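Local coordinates for lysozyme inhibitor LprI-like N-terminal domain-containing protein (Burkholderia thailandensis, PDB 6AR7) that is of unknown function but belongs to the LprI family and may act as a lysozyme inhibitor, at residues Asp92-Thr104 and Arg213-Asn225. Numbering follows the deposited sequence.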
ATOM      1  N   ASP A  92      -8.923   3.772   6.942  1.00 34.33           N
ATOM      2  CA  ASP A  92      -8.943   5.233   6.982  1.00 32.59           C
ATOM      3  C   ASP A  92      -8.361   5.862   5.721  1.00 33.79           C
ATOM      4  O   ASP A  92      -8.788   6.950   5.321  1.00 37.56           O
ATOM      5  CB  ASP A  92      -8.211   5.750   8.218  1.00 45.34           C
ATOM      6  CG  ASP A  92      -9.102   5.767   9.450  1.00 61.30           C
ATOM      7  OD1 ASP A  92     -10.338   5.668   9.291  1.00 66.01           O
ATOM      8  OD2 ASP A  92      -8.581   5.929  10.571  1.00 66.87           O
ATOM      9  N   GLU A  93      -7.433   5.189   5.052  1.00 29.59           N
ATOM     10  CA  GLU A  93      -6.917   5.733   3.805  1.00 24.27           C
ATOM     11  C   GLU A  93      -8.028   5.890   2.760  1.00 31.05           C
ATOM     12  O   GLU A  93      -7.995   6.824   1.951  1.00 31.94           O
ATOM     13  CB  GLU A  93      -5.804   4.830   3.288  1.00 23.79           C
ATOM     14  CG  GLU A  93      -5.097   5.335   2.057  1.00 28.77           C
ATOM     15  CD  GLU A  93      -4.102   6.433   2.365  1.00 31.37           C
ATOM     16  OE1 GLU A  93      -3.811   6.676   3.561  1.00 29.43           O
ATOM     17  OE2 GLU A  93      -3.614   7.051   1.394  1.00 27.91           O
ATOM     18  N   ALA A  94      -9.027   5.004   2.769  1.00 29.11           N
ATOM     19  CA  ALA A  94     -10.155   5.174   1.851  1.00 32.36           C
ATOM     20  C   ALA A  94     -10.862   6.504   2.084  1.00 35.96           C
ATOM     21  O   ALA A  94     -11.321   7.143   1.131  1.00 41.01           O
ATOM     22  CB  ALA A  94     -11.135   4.007   1.991  1.00 26.88           C
ATOM     23  N   HIS A  95     -10.965   6.941   3.346  1.00 36.92           N
ATOM     24  CA  HIS A  95     -11.559   8.247   3.621  1.00 36.83           C
ATOM     25  C   HIS A  95     -10.695   9.363   3.057  1.00 34.92           C
ATOM     26  O   HIS A  95     -11.213  10.384   2.594  1.00 39.58           O
ATOM     27  CB  HIS A  95     -11.729   8.466   5.128  1.00 42.30           C
ATOM     28  CG  HIS A  95     -12.536   7.409   5.816  1.00 47.02           C
ATOM     29  ND1 HIS A  95     -13.593   6.763   5.218  1.00 52.88           N
ATOM     30  CD2 HIS A  95     -12.435   6.887   7.060  1.00 49.69           C
ATOM     31  CE1 HIS A  95     -14.110   5.890   6.062  1.00 52.25           C
ATOM     32  NE2 HIS A  95     -13.428   5.950   7.190  1.00 50.31           N
ATOM     33  N   LEU A  96      -9.371   9.203   3.125  1.00 33.27           N
ATOM     34  CA  LEU A  96      -8.473  10.219   2.589  1.00 35.58           C
ATOM     35  C   LEU A  96      -8.558  10.263   1.071  1.00 30.09           C
ATOM     36  O   LEU A  96      -8.578  11.344   0.471  1.00 28.83           O
ATOM     37  CB  LEU A  96      -7.034   9.940   3.035  1.00 32.37           C
ATOM     38  CG  LEU A  96      -5.926  10.802   2.406  1.00 27.23           C
ATOM     39  CD1 LEU A  96      -6.177  12.289   2.657  1.00 25.38           C
ATOM     40  CD2 LEU A  96      -4.539  10.378   2.965  1.00 25.41           C
ATOM     41  N   VAL A  97      -8.629   9.094   0.438  1.00 25.62           N
ATOM     42  CA  VAL A  97      -8.768   9.061  -1.014  1.00 30.40           C
ATOM     43  C   VAL A  97     -10.046   9.783  -1.441  1.00 35.81           C
ATOM     44  O   VAL A  97     -10.050  10.564  -2.399  1.00 33.19           O
ATOM     45  CB  VAL A  97      -8.728   7.607  -1.505  1.00 30.70           C
ATOM     46  CG1 VAL A  97      -9.154   7.524  -2.968  1.00 34.26           C
ATOM     47  CG2 VAL A  97      -7.334   7.041  -1.323  1.00 30.65           C
ATOM     48  N   ARG A  98     -11.150   9.537  -0.739  1.00 35.07           N
ATOM     49  CA  ARG A  98     -12.395  10.202  -1.113  1.00 36.81           C
ATOM     50  C   ARG A  98     -12.313  11.704  -0.899  1.00 38.93           C
ATOM     51  O   ARG A  98     -12.743  12.481  -1.761  1.00 39.37           O
ATOM     52  CB  ARG A  98     -13.574   9.633  -0.333  1.00 41.14           C
ATOM     53  CG  ARG A  98     -14.887  10.333  -0.694  1.00 58.53           C
ATOM     54  CD  ARG A  98     -16.060   9.802   0.094  1.00 73.35           C
ATOM     55  NE  ARG A  98     -15.717   9.571   1.492  1.00 86.48           N
ATOM     56  CZ  ARG A  98     -15.512   8.367   2.020  1.00 94.93           C
ATOM     57  NH1 ARG A  98     -15.623   7.279   1.264  1.00100.41           N
ATOM     58  NH2 ARG A  98     -15.197   8.250   3.301  1.00 92.81           N
ATOM     59  N   ALA A  99     -11.759  12.134   0.235  1.00 31.96           N
ATOM     60  CA  ALA A  99     -11.664  13.563   0.499  1.00 32.32           C
ATOM     61  C   ALA A  99     -10.836  14.271  -0.564  1.00 35.33           C
ATOM     62  O   ALA A  99     -11.156  15.395  -0.955  1.00 38.86           O
ATOM     63  CB  ALA A  99     -11.058  13.800   1.882  1.00 41.69           C
ATOM     64  N   VAL A 100      -9.776  13.636  -1.061  1.00 32.36           N
ATOM     65  CA  VAL A 100      -8.972  14.283  -2.093  1.00 34.55           C
ATOM     66  C   VAL A 100      -9.728  14.325  -3.418  1.00 31.95           C
ATOM     67  O   VAL A 100      -9.836  15.375  -4.056  1.00 35.95           O
ATOM     68  CB  VAL A 100      -7.605  13.588  -2.243  1.00 37.68           C
ATOM     69  CG1 VAL A 100      -6.928  14.027  -3.544  1.00 36.80           C
ATOM     70  CG2 VAL A 100      -6.707  13.934  -1.045  1.00 32.61           C
ATOM     71  N   TYR A 101     -10.260  13.187  -3.857  1.00 28.14           N
ATOM     72  CA  TYR A 101     -10.798  13.134  -5.208  1.00 28.32           C
ATOM     73  C   TYR A 101     -12.212  13.680  -5.341  1.00 32.71           C
ATOM     74  O   TYR A 101     -12.640  13.955  -6.467  1.00 41.64           O
ATOM     75  CB  TYR A 101     -10.726  11.706  -5.739  1.00 29.08           C
ATOM     76  CG  TYR A 101      -9.327  11.344  -6.168  1.00 30.42           C
ATOM     77  CD1 TYR A 101      -8.853  11.723  -7.421  1.00 24.69           C
ATOM     78  CD2 TYR A 101      -8.481  10.634  -5.330  1.00 29.40           C
ATOM     79  CE1 TYR A 101      -7.571  11.384  -7.833  1.00 27.61           C
ATOM     80  CE2 TYR A 101      -7.193  10.287  -5.733  1.00 33.94           C
ATOM     81  CZ  TYR A 101      -6.752  10.662  -6.981  1.00 31.97           C
ATOM     82  OH  TYR A 101      -5.489  10.328  -7.376  1.00 32.54           O
ATOM     83  N   GLU A 102     -12.936  13.881  -4.242  1.00 36.87           N
ATOM     84  CA  GLU A 102     -14.227  14.544  -4.376  1.00 48.14           C
ATOM     85  C   GLU A 102     -14.082  16.032  -4.670  1.00 49.47           C
ATOM     86  O   GLU A 102     -15.077  16.685  -4.987  1.00 41.90           O
ATOM     87  CB  GLU A 102     -15.069  14.333  -3.118  1.00 51.32           C
ATOM     88  CG  GLU A 102     -14.579  15.107  -1.894  1.00 59.05           C
ATOM     89  CD  GLU A 102     -15.532  14.982  -0.711  1.00 68.58           C
ATOM     90  OE1 GLU A 102     -16.601  14.346  -0.875  1.00 78.27           O
ATOM     91  OE2 GLU A 102     -15.212  15.516   0.379  1.00 59.50           O
ATOM     92  N   THR A 103     -12.876  16.588  -4.587  1.00 46.74           N
ATOM     93  CA  THR A 103     -12.662  17.974  -4.985  1.00 43.21           C
ATOM     94  C   THR A 103     -12.251  18.104  -6.445  1.00 43.30           C
ATOM     95  O   THR A 103     -11.934  19.218  -6.879  1.00 45.41           O
ATOM     96  CB  THR A 103     -11.597  18.643  -4.098  1.00 47.23           C
ATOM     97  OG1 THR A 103     -10.291  18.184  -4.475  1.00 44.63           O
ATOM     98  CG2 THR A 103     -11.824  18.317  -2.631  1.00 50.70           C
ATOM     99  N   THR A 104     -12.228  16.993  -7.191  1.00 39.64           N
ATOM    100  CA  THR A 104     -11.801  16.910  -8.583  1.00 40.00           C
ATOM    101  C   THR A 104     -12.986  16.643  -9.496  1.00 42.66           C
ATOM    102  O   THR A 104     -14.070  16.256  -9.050  1.00 43.76           O
ATOM    103  CB  THR A 104     -10.792  15.770  -8.792  1.00 35.83           C
ATOM    104  OG1 THR A 104     -11.464  14.498  -8.711  1.00 35.24           O
ATOM    105  CG2 THR A 104      -9.714  15.818  -7.746  1.00 35.33           C
ATOM    106  N   ARG A 213       4.826   5.543   0.149  1.00 22.48           N
ATOM    107  CA  ARG A 213       3.978   6.547   0.774  1.00 28.28           C
ATOM    108  C   ARG A 213       4.324   7.953   0.272  1.00 27.31           C
ATOM    109  O   ARG A 213       3.425   8.781   0.080  1.00 25.27           O
ATOM    110  CB  ARG A 213       4.092   6.451   2.298  1.00 30.41           C
ATOM    111  CG  ARG A 213       3.092   7.347   3.057  1.00 27.12           C
ATOM    112  CD  ARG A 213       1.654   7.046   2.664  1.00 22.17           C
ATOM    113  NE  ARG A 213       0.693   7.751   3.524  1.00 29.34           N
ATOM    114  CZ  ARG A 213      -0.622   7.793   3.302  1.00 32.64           C
ATOM    115  NH1 ARG A 213      -1.130   7.173   2.249  1.00 30.39           N
ATOM    116  NH2 ARG A 213      -1.434   8.454   4.128  1.00 23.78           N
ATOM    117  N   VAL A 214       5.609   8.234   0.028  1.00 25.54           N
ATOM    118  CA  VAL A 214       5.990   9.526  -0.560  1.00 25.82           C
ATOM    119  C   VAL A 214       5.219   9.771  -1.859  1.00 33.55           C
ATOM    120  O   VAL A 214       4.663  10.858  -2.087  1.00 28.03           O
ATOM    121  CB  VAL A 214       7.510   9.595  -0.810  1.00 33.07           C
ATOM    122  CG1 VAL A 214       7.840  10.821  -1.634  1.00 31.65           C
ATOM    123  CG2 VAL A 214       8.327   9.638   0.505  1.00 26.28           C
ATOM    124  N   ALA A 215       5.196   8.764  -2.738  1.00 30.46           N
ATOM    125  CA  ALA A 215       4.556   8.911  -4.043  1.00 31.01           C
ATOM    126  C   ALA A 215       3.052   9.151  -3.912  1.00 28.88           C
ATOM    127  O   ALA A 215       2.480   9.971  -4.639  1.00 30.54           O
ATOM    128  CB  ALA A 215       4.841   7.676  -4.898  1.00 29.84           C
ATOM    129  N   THR A 216       2.396   8.453  -2.985  1.00 29.57           N
ATOM    130  CA  THR A 216       0.978   8.695  -2.755  1.00 26.58           C
ATOM    131  C   THR A 216       0.729  10.134  -2.302  1.00 25.06           C
ATOM    132  O   THR A 216      -0.115  10.836  -2.869  1.00 29.36           O
ATOM    133  CB  THR A 216       0.434   7.709  -1.714  1.00 28.88           C
ATOM    134  OG1 THR A 216       0.573   6.352  -2.181  1.00 30.79           O
ATOM    135  CG2 THR A 216      -1.030   8.000  -1.435  1.00 26.45           C
ATOM    136  N   LEU A 217       1.466  10.593  -1.287  1.00 29.07           N
ATOM    137  CA  LEU A 217       1.254  11.939  -0.761  1.00 23.49           C
ATOM    138  C   LEU A 217       1.579  12.992  -1.812  1.00 30.02           C
ATOM    139  O   LEU A 217       0.919  14.035  -1.882  1.00 30.73           O
ATOM    140  CB  LEU A 217       2.112  12.158   0.490  1.00 24.74           C
ATOM    141  CG  LEU A 217       1.818  11.273   1.706  1.00 28.16           C
ATOM    142  CD1 LEU A 217       2.750  11.629   2.832  1.00 22.36           C
ATOM    143  CD2 LEU A 217       0.359  11.357   2.154  1.00 30.45           C
ATOM    144  N   LYS A 218       2.596  12.738  -2.640  1.00 30.08           N
ATOM    145  CA  LYS A 218       2.944  13.695  -3.689  1.00 26.90           C
ATOM    146  C   LYS A 218       1.811  13.826  -4.698  1.00 32.18           C
ATOM    147  O   LYS A 218       1.446  14.934  -5.113  1.00 30.01           O
ATOM    148  CB  LYS A 218       4.243  13.269  -4.368  1.00 30.56           C
ATOM    149  CG  LYS A 218       4.664  14.129  -5.540  1.00 36.49           C
ATOM    150  CD  LYS A 218       5.950  13.599  -6.168  1.00 45.68           C
ATOM    151  CE  LYS A 218       6.468  14.544  -7.248  1.00 54.79           C
ATOM    152  NZ  LYS A 218       6.694  13.842  -8.545  1.00 62.02           N
ATOM    153  N   ARG A 219       1.260  12.694  -5.122  1.00 27.49           N
ATOM    154  CA  ARG A 219       0.148  12.733  -6.055  1.00 26.93           C
ATOM    155  C   ARG A 219      -1.041  13.444  -5.443  1.00 25.93           C
ATOM    156  O   ARG A 219      -1.689  14.259  -6.106  1.00 26.54           O
ATOM    157  CB  ARG A 219      -0.239  11.317  -6.493  1.00 26.58           C
ATOM    158  CG  ARG A 219      -1.442  11.301  -7.394  1.00 24.29           C
ATOM    159  CD  ARG A 219      -1.665   9.902  -8.024  1.00 36.03           C
ATOM    160  NE  ARG A 219      -0.445   9.424  -8.676  1.00 38.86           N
ATOM    161  CZ  ARG A 219      -0.022   9.822  -9.873  1.00 53.74           C
ATOM    162  NH1 ARG A 219      -0.728  10.703 -10.572  1.00 60.38           N
ATOM    163  NH2 ARG A 219       1.111   9.340 -10.371  1.00 51.07           N
ATOM    164  N   PHE A 220      -1.341  13.155  -4.172  1.00 24.89           N
ATOM    165  CA  PHE A 220      -2.421  13.863  -3.496  1.00 25.09           C
ATOM    166  C   PHE A 220      -2.183  15.361  -3.536  1.00 30.80           C
ATOM    167  O   PHE A 220      -3.104  16.144  -3.795  1.00 31.30           O
ATOM    168  CB  PHE A 220      -2.526  13.411  -2.044  1.00 29.84           C
ATOM    169  CG  PHE A 220      -3.218  12.117  -1.855  1.00 33.99           C
ATOM    170  CD1 PHE A 220      -4.111  11.650  -2.792  1.00 41.21           C
ATOM    171  CD2 PHE A 220      -2.971  11.355  -0.726  1.00 26.63           C
ATOM    172  CE1 PHE A 220      -4.760  10.471  -2.592  1.00 40.88           C
ATOM    173  CE2 PHE A 220      -3.615  10.156  -0.526  1.00 32.24           C
ATOM    174  CZ  PHE A 220      -4.507   9.711  -1.464  1.00 34.41           C
ATOM    175  N   SER A 221      -0.952  15.779  -3.225  1.00 31.58           N
ATOM    176  CA  SER A 221      -0.660  17.203  -3.143  1.00 30.93           C
ATOM    177  C   SER A 221      -0.845  17.883  -4.488  1.00 31.53           C
ATOM    178  O   SER A 221      -1.190  19.067  -4.539  1.00 36.82           O
ATOM    179  CB  SER A 221       0.763  17.432  -2.631  1.00 28.14           C
ATOM    180  OG  SER A 221       1.702  17.110  -3.641  1.00 31.10           O
ATOM    181  N   GLU A 222      -0.655  17.143  -5.581  1.00 34.23           N
ATOM    182  CA  GLU A 222      -0.855  17.674  -6.925  1.00 37.13           C
ATOM    183  C   GLU A 222      -2.295  17.549  -7.391  1.00 44.20           C
ATOM    184  O   GLU A 222      -2.648  18.088  -8.447  1.00 45.05           O
ATOM    185  CB  GLU A 222       0.048  16.945  -7.919  1.00 37.53           C
ATOM    186  CG  GLU A 222       1.532  17.106  -7.651  1.00 36.09           C
ATOM    187  CD  GLU A 222       2.358  16.054  -8.381  1.00 53.89           C
ATOM    188  OE1 GLU A 222       1.785  15.008  -8.767  1.00 57.76           O
ATOM    189  OE2 GLU A 222       3.577  16.257  -8.558  1.00 57.39           O
ATOM    190  N   THR A 223      -3.135  16.877  -6.622  1.00 39.50           N
ATOM    191  CA  THR A 223      -4.496  16.585  -7.027  1.00 38.95           C
ATOM    192  C   THR A 223      -5.535  17.380  -6.256  1.00 41.57           C
ATOM    193  O   THR A 223      -6.462  17.918  -6.863  1.00 40.04           O
ATOM    194  CB  THR A 223      -4.772  15.082  -6.857  1.00 35.65           C
ATOM    195  OG1 THR A 223      -3.856  14.326  -7.664  1.00 34.03           O
ATOM    196  CG2 THR A 223      -6.195  14.754  -7.263  1.00 33.11           C
ATOM    197  N   VAL A 224      -5.390  17.487  -4.931  1.00 36.57           N
ATOM    198  CA  VAL A 224      -6.436  18.092  -4.124  1.00 34.65           C
ATOM    199  C   VAL A 224      -6.629  19.536  -4.545  1.00 39.96           C
ATOM    200  O   VAL A 224      -5.676  20.234  -4.919  1.00 38.59           O
ATOM    201  CB  VAL A 224      -6.119  17.987  -2.619  1.00 36.08           C
ATOM    202  CG1 VAL A 224      -5.019  18.997  -2.200  1.00 33.30           C
ATOM    203  CG2 VAL A 224      -7.398  18.194  -1.800  1.00 39.31           C
ATOM    204  N   ASN A 225      -7.889  19.972  -4.518  1.00 45.30           N
ATOM    205  CA  ASN A 225      -8.305  21.306  -4.936  1.00 54.22           C
ATOM    206  C   ASN A 225      -9.063  21.938  -3.776  1.00 59.27           C
ATOM    207  O   ASN A 225     -10.146  21.470  -3.412  1.00 62.01           O
ATOM    208  CB  ASN A 225      -9.172  21.231  -6.194  1.00 56.63           C
ATOM    209  CG  ASN A 225      -9.513  22.595  -6.750  1.00 69.98           C
ATOM    210  OD1 ASN A 225      -8.988  23.608  -6.295  1.00 74.31           O
ATOM    211  ND2 ASN A 225     -10.408  22.628  -7.735  1.00 72.85           N
TER
HETATM  212  O   HOH W   1      -4.648  12.032  -9.057  1.00 29.45           O
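Helix segments 92-101 and 213-223, near the C-terminal ends of helices 73-101 and 203-223, run in the same direction, axes 27° apart and 10.2 Å at closest approach. Phe220 is a knob in a hole formed by Leu96, Val97, Val100 and Tyr101, knobs-into-holes packing that joins two helix ends of an all-helical chain. Val100 CG2 lies over one face of the Phe220 ring, 4.2 Å from its centroid, in a CH-pi contact. Val97 CG2 and Tyr101 CE2 meet the ring edge, and Leu96 CD2 packs 3.6 Å from Phe220 CE2. Met116 of helix 107-136 and Leu171 of helix 155-174 also touch Phe220.

At one end of this apolar patch, Arg213 NH1 donates to Glu93 OE2 at 2.6 Å in a salt bridge. The oxygen lies in the guanidinium plane but is approached from above the carboxylate plane; the two planes are 64° apart. The second bond, Arg213 NH2 to Glu93 OE1, is weak. Trp89 also bonds Glu93 OE1, and Gln187 holds Arg213 NE.

At the other end, Asn225 N donates to Thr103 OG1 at 3.0 Å. Thr103 OG1 sits between its own backbone N and carbonyl carbon (chi1 75°), where it also donates to Val100 O. A water bridges Tyr101 OH and Thr223 OG1.

The buried Glu93 and Arg213 probably neutralise each other's charge, while the threonine hydroxyl ties the two chain ends together.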